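Local atomic coordinates of lipase (Photobacterium sp. M37, PDB entry 2ORY), a protein that probably hydrolyses triacylglycerols as a cold-adapted lipase of the alpha/beta-hydrolase fold, releasing fatty acids at low temperature. Residues A[105-110]-A[124-129]. Residues are numbered along the deposited sequence; the frame is centred on the assembly and turned at random.
Sequences FMVSAM and KISEST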
# COMPACT_ATOMS: atom_id res chain seq x y z
N PHE A 105 0.73 16.56 -7.29
CA PHE A 105 0.27 17.23 -8.50
C PHE A 105 -0.32 16.23 -9.48
O PHE A 105 -1.26 16.55 -10.21
CB PHE A 105 1.43 17.89 -9.24
CG PHE A 105 1.74 19.28 -8.82
CD1 PHE A 105 2.36 19.54 -7.61
CD2 PHE A 105 1.44 20.34 -9.66
CE1 PHE A 105 2.70 20.83 -7.25
CE2 PHE A 105 1.77 21.64 -9.32
CZ PHE A 105 2.41 21.89 -8.11
N MET A 106 0.26 15.04 -9.50
CA MET A 106 -0.10 13.97 -10.42
C MET A 106 -1.48 13.33 -10.37
O MET A 106 -1.71 12.32 -11.04
CB MET A 106 0.96 12.88 -10.36
CG MET A 106 1.73 12.69 -11.65
SD MET A 106 3.51 13.00 -11.50
CE MET A 106 3.99 11.71 -10.52
N VAL A 107 -2.40 13.86 -9.57
CA VAL A 107 -3.72 13.27 -9.55
C VAL A 107 -4.67 14.11 -10.37
O VAL A 107 -5.81 13.72 -10.60
CB VAL A 107 -4.29 13.11 -8.10
CG1 VAL A 107 -3.51 12.01 -7.36
CG2 VAL A 107 -4.23 14.44 -7.34
N SER A 108 -4.21 15.27 -10.83
CA SER A 108 -5.07 16.13 -11.65
C SER A 108 -5.14 15.66 -13.09
O SER A 108 -6.07 16.01 -13.82
CB SER A 108 -4.60 17.59 -11.58
OG SER A 108 -3.21 17.70 -11.79
N ALA A 109 -4.17 14.85 -13.50
CA ALA A 109 -4.14 14.29 -14.85
C ALA A 109 -4.35 12.79 -14.71
O ALA A 109 -3.92 12.19 -13.72
CB ALA A 109 -2.78 14.58 -15.53
N MET A 110 -5.02 12.16 -15.68
CA MET A 110 -5.27 10.72 -15.60
C MET A 110 -4.98 9.96 -16.88
O MET A 110 -4.95 10.54 -17.97
CB MET A 110 -6.74 10.47 -15.20
CG MET A 110 -7.15 11.14 -13.90
SD MET A 110 -8.86 10.83 -13.42
CE MET A 110 -8.67 9.27 -12.45
N LYS A 124 -10.06 4.87 -15.72
CA LYS A 124 -8.88 5.71 -15.65
C LYS A 124 -8.25 5.72 -14.26
O LYS A 124 -8.94 5.62 -13.24
CB LYS A 124 -9.23 7.15 -16.05
CG LYS A 124 -9.53 7.33 -17.52
CD LYS A 124 -9.79 8.79 -17.86
CE LYS A 124 -10.12 8.97 -19.35
NZ LYS A 124 -10.46 10.38 -19.69
N ILE A 125 -6.93 5.82 -14.25
CA ILE A 125 -6.18 5.89 -13.02
C ILE A 125 -5.39 7.20 -13.04
O ILE A 125 -5.14 7.77 -14.10
CB ILE A 125 -5.20 4.70 -12.90
CG1 ILE A 125 -4.31 4.63 -14.14
CG2 ILE A 125 -5.98 3.41 -12.73
CD1 ILE A 125 -3.25 3.56 -14.05
N SER A 126 -5.02 7.69 -11.86
CA SER A 126 -4.25 8.93 -11.80
C SER A 126 -2.88 8.64 -12.40
O SER A 126 -2.43 7.50 -12.38
CB SER A 126 -4.05 9.35 -10.35
OG SER A 126 -3.21 8.41 -9.69
N GLU A 127 -2.23 9.67 -12.93
CA GLU A 127 -0.90 9.48 -13.48
C GLU A 127 -0.01 9.11 -12.32
O GLU A 127 0.97 8.37 -12.46
CB GLU A 127 -0.39 10.77 -14.13
CG GLU A 127 -1.15 11.21 -15.37
CD GLU A 127 -0.39 12.26 -16.16
OE1 GLU A 127 0.28 13.11 -15.52
OE2 GLU A 127 -0.46 12.25 -17.41
N SER A 128 -0.36 9.64 -11.15
CA SER A 128 0.37 9.36 -9.92
C SER A 128 0.52 7.85 -9.72
O SER A 128 1.64 7.34 -9.59
CB SER A 128 -0.40 9.97 -8.75
OG SER A 128 0.35 9.91 -7.57
N THR A 129 -0.59 7.11 -9.71
CA THR A 129 -0.49 5.66 -9.52
C THR A 129 0.07 5.02 -10.80
O THR A 129 0.82 4.04 -10.73
CB THR A 129 -1.87 5.02 -9.16
OG1 THR A 129 -2.70 4.97 -10.31
CG2 THR A 129 -2.57 5.82 -8.06
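Two backbone hydrogen bonds join the loop 105-110 to the first turn of helix 127-138. E127 N donates to A109 O at 3.1 Å. S128 N donates to M106 O at 3.0 Å; the donor nitrogen lies above the carbonyl plane of M106, 38° out of it. Loop carbonyls thus take up two N-H groups that a helix cannot satisfy in its own first turn. A third, T129 N, is capped from within: it donates to OG of the N-cap residue S126 at 2.9 Å in a nearly straight bond (170°). The chi1 of S126 (67°) places OG where it can accept from T129 N. S128 OG hydrogen-bonds to D104 OD1, in the same loop just ahead of F105.

Packing spreads from these bonds. CB of M106 rests on CB of S128 at 3.6 Å, and CG of M106 meets CB of E127. The M106 and E127 side chains cross at about a right angle. The E127 side chain is extended beyond CG and lies along A109, with CG against A109 O and its carboxylate carbon CD 3.4 Å from CB of A109. CG1 of V107 touches CB of both S126 and S128; V107 also packs on W242. M110 and S126 form an antiparallel non-hydrogen-bonded pair, CA to CA 4.3 Å. A bend at chi3 brings CE of M110 to K124 O at 3.7 Å.

Here a two-stranded antiparallel sheet, 110-112 with 124-126, leads directly into an N-capped helix within the class 3 lipase region, and the loop after helix 97-102 closes over the N-terminus of helix 127-138.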